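PDB 6FX6: SaTIE-TED from Staphylococcus aureus, which is a thioester domain of an LPXTG-anchored surface protein, of unproven function but probably, like other bacterial thioester domains, able to attach covalently to host molecules. Local coordinates for residues Q6-K11 and K52-G57; V21-D26 and K111-Y116. All coordinates share one frame; numbering follows the deposited sequence.

Contact 1 of 2, residues Q6-K11 and K52-G57; sequences QKLDVK and KEAAIG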
ATOM      1  N   GLN A   6       5.708 -14.561 -15.962  1.00 59.22           N
ATOM      2  CA  GLN A   6       4.384 -14.803 -15.373  1.00 56.30           C
ATOM      3  C   GLN A   6       3.255 -14.540 -16.371  1.00 54.59           C
ATOM      4  O   GLN A   6       3.298 -13.574 -17.137  1.00 49.44           O
ATOM      5  CB  GLN A   6       4.174 -13.924 -14.134  1.00 51.77           C
ATOM      6  CG  GLN A   6       5.188 -14.117 -13.009  1.00 52.17           C
ATOM      7  CD  GLN A   6       5.152 -15.498 -12.369  1.00 52.74           C
ATOM      8  OE1 GLN A   6       4.153 -16.212 -12.443  1.00 53.67           O
ATOM      9  NE2 GLN A   6       6.249 -15.873 -11.728  1.00 53.47           N
ATOM     10  N   LYS A   7       2.242 -15.405 -16.332  1.00 54.61           N
ATOM     11  CA  LYS A   7       1.059 -15.282 -17.177  1.00 53.49           C
ATOM     12  C   LYS A   7       0.093 -14.280 -16.545  1.00 45.64           C
ATOM     13  O   LYS A   7      -0.122 -14.311 -15.334  1.00 45.02           O
ATOM     14  CB  LYS A   7       0.384 -16.648 -17.320  1.00 60.08           C
ATOM     15  CG  LYS A   7      -0.527 -16.784 -18.532  1.00 67.89           C
ATOM     16  CD  LYS A   7      -0.986 -18.225 -18.735  1.00 75.75           C
ATOM     17  CE  LYS A   7       0.091 -19.085 -19.386  1.00 81.89           C
ATOM     18  NZ  LYS A   7      -0.254 -20.533 -19.356  1.00 88.90           N
ATOM     19  N   LEU A   8      -0.474 -13.391 -17.358  1.00 42.27           N
ATOM     20  CA  LEU A   8      -1.499 -12.453 -16.885  1.00 40.14           C
ATOM     21  C   LEU A   8      -2.856 -13.149 -16.890  1.00 41.27           C
ATOM     22  O   LEU A   8      -3.340 -13.565 -17.950  1.00 43.63           O
ATOM     23  CB  LEU A   8      -1.552 -11.200 -17.765  1.00 38.48           C
ATOM     24  CG  LEU A   8      -2.582 -10.117 -17.418  1.00 34.93           C
ATOM     25  CD1 LEU A   8      -2.382  -9.615 -16.000  1.00 33.78           C
ATOM     26  CD2 LEU A   8      -2.494  -8.968 -18.408  1.00 34.96           C
ATOM     27  N   ASP A   9      -3.445 -13.283 -15.704  1.00 38.43           N
ATOM     28  CA  ASP A   9      -4.792 -13.823 -15.540  1.00 41.16           C
ATOM     29  C   ASP A   9      -5.767 -12.682 -15.272  1.00 35.75           C
ATOM     30  O   ASP A   9      -5.361 -11.563 -14.958  1.00 32.12           O
ATOM     31  CB  ASP A   9      -4.840 -14.826 -14.383  1.00 44.78           C
ATOM     32  CG  ASP A   9      -3.907 -16.016 -14.590  1.00 51.01           C
ATOM     33  OD1 ASP A   9      -3.726 -16.465 -15.743  1.00 57.16           O
ATOM     34  OD2 ASP A   9      -3.363 -16.517 -13.585  1.00 52.72           O
ATOM     35  N   VAL A  10      -7.052 -12.985 -15.400  1.00 34.81           N
ATOM     36  CA  VAL A  10      -8.104 -11.986 -15.270  1.00 32.92           C
ATOM     37  C   VAL A  10      -9.369 -12.610 -14.696  1.00 34.29           C
ATOM     38  O   VAL A  10      -9.603 -13.802 -14.858  1.00 33.29           O
ATOM     39  CB  VAL A  10      -8.424 -11.341 -16.644  1.00 31.40           C
ATOM     40  CG1 VAL A  10      -9.046 -12.348 -17.607  1.00 32.25           C
ATOM     41  CG2 VAL A  10      -9.330 -10.124 -16.488  1.00 29.43           C
ATOM     42  N   LYS A  11     -10.157 -11.788 -14.006  1.00 35.32           N
ATOM     43  CA  LYS A  11     -11.556 -12.081 -13.728  1.00 37.87           C
ATOM     44  C   LYS A  11     -12.357 -10.892 -14.235  1.00 36.46           C
ATOM     45  O   LYS A  11     -12.073  -9.749 -13.881  1.00 33.95           O
ATOM     46  CB  LYS A  11     -11.783 -12.338 -12.238  1.00 43.48           C
ATOM     47  CG  LYS A  11     -11.162 -13.656 -11.785  1.00 51.80           C
ATOM     48  CD  LYS A  11     -11.797 -14.237 -10.526  1.00 59.02           C
ATOM     49  CE  LYS A  11     -11.139 -13.724  -9.257  1.00 62.72           C
ATOM     50  NZ  LYS A  11     -11.614 -14.456  -8.052  1.00 68.11           N
ATOM     51  N   LYS A  52      -4.013   1.836 -22.961  1.00 45.20           N
ATOM     52  CA  LYS A  52      -3.678   0.585 -23.656  1.00 46.75           C
ATOM     53  C   LYS A  52      -4.472  -0.616 -23.167  1.00 45.16           C
ATOM     54  O   LYS A  52      -4.869  -0.686 -21.999  1.00 40.48           O
ATOM     55  CB  LYS A  52      -2.194   0.277 -23.496  1.00 49.19           C
ATOM     56  CG  LYS A  52      -1.294   1.251 -24.224  1.00 54.30           C
ATOM     57  CD  LYS A  52       0.158   0.836 -24.106  1.00 57.92           C
ATOM     58  CE  LYS A  52       1.035   1.639 -25.050  1.00 65.00           C
ATOM     59  NZ  LYS A  52       2.400   1.058 -25.121  1.00 68.66           N
ATOM     60  N   GLU A  53      -4.680  -1.563 -24.078  1.00 46.49           N
ATOM     61  CA  GLU A  53      -5.282  -2.860 -23.752  1.00 50.18           C
ATOM     62  C   GLU A  53      -4.225  -3.836 -23.226  1.00 43.55           C
ATOM     63  O   GLU A  53      -3.112  -3.895 -23.753  1.00 42.64           O
ATOM     64  CB  GLU A  53      -6.009  -3.448 -24.978  1.00 57.47           C
ATOM     65  CG  GLU A  53      -5.151  -4.202 -26.002  1.00 70.98           C
ATOM     66  CD  GLU A  53      -4.029  -3.374 -26.632  1.00 82.95           C
ATOM     67  OE1 GLU A  53      -4.178  -2.135 -26.763  1.00 88.71           O
ATOM     68  OE2 GLU A  53      -2.987  -3.964 -26.994  1.00 81.08           O
ATOM     69  N   ALA A  54      -4.582  -4.602 -22.197  1.00 38.42           N
ATOM     70  CA  ALA A  54      -3.701  -5.632 -21.643  1.00 39.57           C
ATOM     71  C   ALA A  54      -3.736  -6.908 -22.495  1.00 41.94           C
ATOM     72  O   ALA A  54      -4.747  -7.199 -23.140  1.00 40.33           O
ATOM     73  CB  ALA A  54      -4.091  -5.942 -20.204  1.00 34.97           C
ATOM     74  N   ALA A  55      -2.627  -7.656 -22.484  1.00 42.16           N
ATOM     75  CA  ALA A  55      -2.507  -8.932 -23.206  1.00 42.63           C
ATOM     76  C   ALA A  55      -2.856 -10.106 -22.292  1.00 42.19           C
ATOM     77  O   ALA A  55      -1.974 -10.806 -21.790  1.00 41.97           O
ATOM     78  CB  ALA A  55      -1.100  -9.092 -23.768  1.00 46.33           C
ATOM     79  N   ILE A  56      -4.156 -10.314 -22.092  1.00 41.99           N
ATOM     80  CA  ILE A  56      -4.670 -11.381 -21.230  1.00 41.13           C
ATOM     81  C   ILE A  56      -4.206 -12.744 -21.740  1.00 43.03           C
ATOM     82  O   ILE A  56      -4.249 -13.008 -22.937  1.00 43.83           O
ATOM     83  CB  ILE A  56      -6.226 -11.384 -21.167  1.00 43.29           C
ATOM     84  CG1 ILE A  56      -6.772 -10.087 -20.545  1.00 39.26           C
ATOM     85  CG2 ILE A  56      -6.756 -12.606 -20.409  1.00 44.23           C
ATOM     86  CD1 ILE A  56      -6.219  -9.755 -19.183  1.00 38.77           C
ATOM     87  N   GLY A  57      -3.751 -13.590 -20.816  1.00 42.97           N
ATOM     88  CA  GLY A  57      -3.310 -14.945 -21.129  1.00 45.34           C
ATOM     89  C   GLY A  57      -1.888 -15.072 -21.648  1.00 47.89           C
ATOM     90  O   GLY A  57      -1.418 -16.190 -21.875  1.00 50.26           O
TER
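Leu8 and Val10, on one side of strand 5-13, meet Ile56 and Gly57 in a surface contact between the first strand of the model and the loop that leads from strand 43-47 into strand 59-64. The loop runs in steeply across the strand, the touching parts lying 111° apart, and one backbone bond joins them: Gly57 N donates to Leu8 O at 2.9 Å, in the carbonyl plane. Strand 59-64 then pairs with strand 5-13, and Leu8 also bonds through its backbone to Ala58, so Gly57 enters just where that pairing starts. Its positive phi of 82° is one that glycine takes easily.

The rest is apolar. Leu8 extends toward Ala54 and Ile56 because its CG lies anti to the backbone N (chi1 179°), which brings CD2 to 3.9 Å from Ala54 CB. Ile56 CD1 touches both strand residues, lying between Leu8 CD2 and Val10 CB, 3.7 Å from the latter. Its CG2 adds a second touch on Val10 CG1 at 3.6 Å, the two side chains crossing at about a right angle. At the other end of the contact Lys7 lays its aliphatic part alongside the last carbonyl, with CG 3.5 Å from Gly57 O. Phe38 of strand 30-40 touches both Ala54 and Ile56, extending the apolar patch to the next strand.

Between the two segments one backbone bond thus sets the meeting point, and Ala58 continues it, while aliphatic carbons of Leu8 and Val10 pack against Ala54 and Ile56 without any polar pairing of side chains.

Contact 2 of 2, residues V21-D26 and K111-Y116; sequences VYSAKD and KYHTIY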
ATOM      1  N   VAL A  21     -16.904   6.740 -19.020  1.00 50.57           N
ATOM      2  CA  VAL A  21     -16.452   7.273 -20.296  1.00 52.95           C
ATOM      3  C   VAL A  21     -15.253   8.152 -19.945  1.00 54.03           C
ATOM      4  O   VAL A  21     -15.409   9.148 -19.228  1.00 55.97           O
ATOM      5  CB  VAL A  21     -17.545   8.093 -21.007  1.00 55.58           C
ATOM      6  CG1 VAL A  21     -17.002   8.707 -22.297  1.00 58.06           C
ATOM      7  CG2 VAL A  21     -18.762   7.216 -21.288  1.00 54.12           C
ATOM      8  N   TYR A  22     -14.069   7.778 -20.434  1.00 49.56           N
ATOM      9  CA  TYR A  22     -12.835   8.463 -20.053  1.00 50.30           C
ATOM     10  C   TYR A  22     -11.884   8.701 -21.213  1.00 51.43           C
ATOM     11  O   TYR A  22     -11.995   8.080 -22.270  1.00 48.19           O
ATOM     12  CB  TYR A  22     -12.120   7.682 -18.949  1.00 45.57           C
ATOM     13  CG  TYR A  22     -11.279   6.516 -19.420  1.00 44.75           C
ATOM     14  CD1 TYR A  22     -11.871   5.318 -19.814  1.00 43.69           C
ATOM     15  CD2 TYR A  22      -9.887   6.603 -19.450  1.00 47.61           C
ATOM     16  CE1 TYR A  22     -11.104   4.241 -20.239  1.00 44.67           C
ATOM     17  CE2 TYR A  22      -9.107   5.533 -19.867  1.00 47.37           C
ATOM     18  CZ  TYR A  22      -9.717   4.351 -20.261  1.00 49.39           C
ATOM     19  OH  TYR A  22      -8.940   3.286 -20.674  1.00 49.96           O
ATOM     20  N   SER A  23     -10.942   9.613 -20.975  1.00 55.08           N
ATOM     21  CA  SER A  23      -9.860   9.921 -21.902  1.00 57.29           C
ATOM     22  C   SER A  23      -8.517   9.805 -21.176  1.00 55.56           C
ATOM     23  O   SER A  23      -8.409  10.124 -19.993  1.00 54.55           O
ATOM     24  CB  SER A  23     -10.032  11.326 -22.479  1.00 59.82           C
ATOM     25  OG  SER A  23     -11.204  11.397 -23.268  1.00 60.56           O
ATOM     26  N   ALA A  24      -7.512   9.325 -21.900  1.00 55.08           N
ATOM     27  CA  ALA A  24      -6.164   9.161 -21.373  1.00 54.03           C
ATOM     28  C   ALA A  24      -5.198   9.031 -22.546  1.00 56.35           C
ATOM     29  O   ALA A  24      -5.260   8.046 -23.277  1.00 52.27           O
ATOM     30  CB  ALA A  24      -6.094   7.930 -20.487  1.00 49.84           C
ATOM     31  N   LYS A  25      -4.337  10.037 -22.733  1.00 60.42           N
ATOM     32  CA  LYS A  25      -3.426  10.108 -23.889  1.00 65.54           C
ATOM     33  C   LYS A  25      -4.222  10.103 -25.215  1.00 65.68           C
ATOM     34  O   LYS A  25      -5.225  10.807 -25.310  1.00 67.13           O
ATOM     35  CB  LYS A  25      -2.360   8.997 -23.827  1.00 67.85           C
ATOM     36  CG  LYS A  25      -1.450   9.031 -22.610  1.00 70.93           C
ATOM     37  CD  LYS A  25      -0.094   8.438 -22.971  1.00 75.45           C
ATOM     38  CE  LYS A  25       0.719   8.036 -21.756  1.00 76.07           C
ATOM     39  NZ  LYS A  25       1.992   7.406 -22.201  1.00 80.28           N
ATOM     40  N   ASP A  26      -3.776   9.344 -26.224  1.00 67.51           N
ATOM     41  CA  ASP A  26      -4.508   9.181 -27.495  1.00 71.11           C
ATOM     42  C   ASP A  26      -5.923   8.594 -27.349  1.00 67.48           C
ATOM     43  O   ASP A  26      -6.819   8.959 -28.109  1.00 68.76           O
ATOM     44  CB  ASP A  26      -3.691   8.335 -28.495  1.00 74.13           C
ATOM     45  CG  ASP A  26      -3.362   6.936 -27.971  1.00 72.52           C
ATOM     46  OD1 ASP A  26      -2.930   6.817 -26.801  1.00 70.35           O
ATOM     47  OD2 ASP A  26      -3.525   5.959 -28.736  1.00 74.14           O
ATOM     48  N   LYS A 111      -8.718  11.045 -17.274  1.00 60.62           N
ATOM     49  CA  LYS A 111      -9.736  12.051 -16.963  1.00 63.13           C
ATOM     50  C   LYS A 111     -11.114  11.445 -17.228  1.00 61.29           C
ATOM     51  O   LYS A 111     -11.348  10.890 -18.306  1.00 58.88           O
ATOM     52  CB  LYS A 111      -9.530  13.297 -17.829  1.00 71.28           C
ATOM     53  CG  LYS A 111      -8.156  13.942 -17.682  1.00 77.44           C
ATOM     54  CD  LYS A 111      -8.024  15.175 -18.560  1.00 86.93           C
ATOM     55  CE  LYS A 111      -6.760  15.963 -18.244  1.00 90.97           C
ATOM     56  NZ  LYS A 111      -6.693  17.246 -19.005  1.00 97.19           N
ATOM     57  N   TYR A 112     -12.016  11.551 -16.250  1.00 57.69           N
ATOM     58  CA  TYR A 112     -13.338  10.916 -16.326  1.00 55.46           C
ATOM     59  C   TYR A 112     -14.413  11.931 -16.669  1.00 60.82           C
ATOM     60  O   TYR A 112     -14.604  12.904 -15.937  1.00 59.70           O
ATOM     61  CB  TYR A 112     -13.672  10.228 -15.003  1.00 51.09           C
ATOM     62  CG  TYR A 112     -12.597   9.258 -14.604  1.00 46.72           C
ATOM     63  CD1 TYR A 112     -12.311   8.152 -15.406  1.00 43.14           C
ATOM     64  CD2 TYR A 112     -11.838   9.453 -13.453  1.00 44.00           C
ATOM     65  CE1 TYR A 112     -11.309   7.262 -15.072  1.00 40.42           C
ATOM     66  CE2 TYR A 112     -10.835   8.564 -13.109  1.00 43.53           C
ATOM     67  CZ  TYR A 112     -10.575   7.472 -13.921  1.00 40.01           C
ATOM     68  OH  TYR A 112      -9.585   6.594 -13.591  1.00 35.38           O
ATOM     69  N   HIS A 113     -15.105  11.688 -17.782  1.00 62.14           N
ATOM     70  CA  HIS A 113     -16.200  12.542 -18.242  1.00 70.16           C
ATOM     71  C   HIS A 113     -17.531  12.082 -17.648  1.00 67.75           C
ATOM     72  O   HIS A 113     -18.362  12.913 -17.274  1.00 68.10           O
ATOM     73  CB  HIS A 113     -16.266  12.552 -19.775  1.00 75.46           C
ATOM     74  CG  HIS A 113     -14.951  12.845 -20.428  1.00 84.38           C
ATOM     75  ND1 HIS A 113     -14.457  14.124 -20.569  1.00 91.17           N
ATOM     76  CD2 HIS A 113     -14.014  12.020 -20.953  1.00 87.48           C
ATOM     77  CE1 HIS A 113     -13.278  14.076 -21.164  1.00 94.73           C
ATOM     78  NE2 HIS A 113     -12.986  12.811 -21.408  1.00 91.92           N
ATOM     79  N   THR A 114     -17.722  10.762 -17.573  1.00 61.08           N
ATOM     80  CA  THR A 114     -18.914  10.149 -16.979  1.00 58.84           C
ATOM     81  C   THR A 114     -18.485   9.030 -16.047  1.00 51.44           C
ATOM     82  O   THR A 114     -17.568   8.269 -16.375  1.00 50.82           O
ATOM     83  CB  THR A 114     -19.842   9.555 -18.066  1.00 59.98           C
ATOM     84  OG1 THR A 114     -20.198  10.579 -18.998  1.00 67.35           O
ATOM     85  CG2 THR A 114     -21.122   8.964 -17.462  1.00 59.47           C
ATOM     86  N   ILE A 115     -19.143   8.937 -14.892  1.00 50.35           N
ATOM     87  CA  ILE A 115     -18.911   7.848 -13.939  1.00 49.14           C
ATOM     88  C   ILE A 115     -20.250   7.261 -13.490  1.00 48.79           C
ATOM     89  O   ILE A 115     -21.139   7.992 -13.066  1.00 50.61           O
ATOM     90  CB  ILE A 115     -18.099   8.309 -12.705  1.00 50.27           C
ATOM     91  CG1 ILE A 115     -16.728   8.856 -13.131  1.00 50.98           C
ATOM     92  CG2 ILE A 115     -17.926   7.152 -11.715  1.00 47.56           C
ATOM     93  CD1 ILE A 115     -15.942   9.523 -12.016  1.00 51.42           C
ATOM     94  N   TYR A 116     -20.383   5.940 -13.599  1.00 46.59           N
ATOM     95  CA  TYR A 116     -21.569   5.228 -13.125  1.00 49.55           C
ATOM     96  C   TYR A 116     -21.807   5.555 -11.650  1.00 51.95           C
ATOM     97  O   TYR A 116     -20.903   5.390 -10.835  1.00 49.16           O
ATOM     98  CB  TYR A 116     -21.373   3.724 -13.323  1.00 48.78           C
ATOM     99  CG  TYR A 116     -22.488   2.845 -12.799  1.00 50.98           C
ATOM    100  CD1 TYR A 116     -23.813   3.044 -13.192  1.00 54.49           C
ATOM    101  CD2 TYR A 116     -22.211   1.784 -11.933  1.00 51.54           C
ATOM    102  CE1 TYR A 116     -24.834   2.226 -12.714  1.00 57.57           C
ATOM    103  CE2 TYR A 116     -23.219   0.959 -11.458  1.00 52.16           C
ATOM    104  CZ  TYR A 116     -24.526   1.182 -11.845  1.00 56.06           C
ATOM    105  OH  TYR A 116     -25.508   0.349 -11.359  1.00 58.76           O
TER
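Tyr22 and Tyr112 face each other as a non-hydrogen-bonded pair in an antiparallel ladder between strands 20-24 and 111-115, and a classic beta bulge interrupts that ladder beside them. At the bulge, His113 and Thr114 both stand opposite Val21. Val21 O takes two donors: His113 N at 2.9 Å, nearly along the C=O axis, and Thr114 N at 3.3 Å, in the carbonyl plane and on a lone pair. Val21 N returns a bond to Thr114 O, tilted 32° from the carbonyl plane. Beyond Tyr22 the ladder is regular again, with Ser23 and Lys111 joined by two nearly straight backbone bonds.

The tyrosines meet on the face turned to helix 94-107, where Tyr22 CB sits 3.6 Å from Tyr112 CD1. A chi1 of 82° sets Tyr22 CG between the backbone N and the carbonyl carbon, and the ring leads away from strand 111-115. Val21 and Thr114 pack on the other face, CB to CB at 4.0 Å. His113 brings its imidazole edge to the first strand, near Val21 O and Ser23 OG.

Further out, Trp105 meets the Tyr22 ring with the planes about 20° apart and also touches Tyr112. Tyr22 OH bonds to Pro50 O and Arg27 NH1, and Tyr112 OH to Met102 O, tying the sheet to the helix and the neighbouring loop. Asn29 N bonds to Ser23 OG, and that same oxygen lies 2.9 Å from His113 NE2 in a hydrogen bond whose donor could be either atom.

How the contacts relate
Both contacts lie at the surface and reach the same antiparallel sheet, which strands 5-13 and 20-24 enter one after the other along the chain; each of these also pairs with strand 30-40. Their centres are 22 Å apart, and the nearest atoms stay about 6 Å from one another. Contact 1 brings a loop across a strand and relies mainly on aliphatic side chains, whereas contact 2 is a true strand pairing, rich in backbone bonds, with polar and aromatic side chains added. Among the touching residues, each has one buried: Leu8 and Tyr22. Along the chain the segments alternate, so the connections overlap: 21-26 falls between 6-11 and 52-57, and 111-116 follows both segments of contact 1.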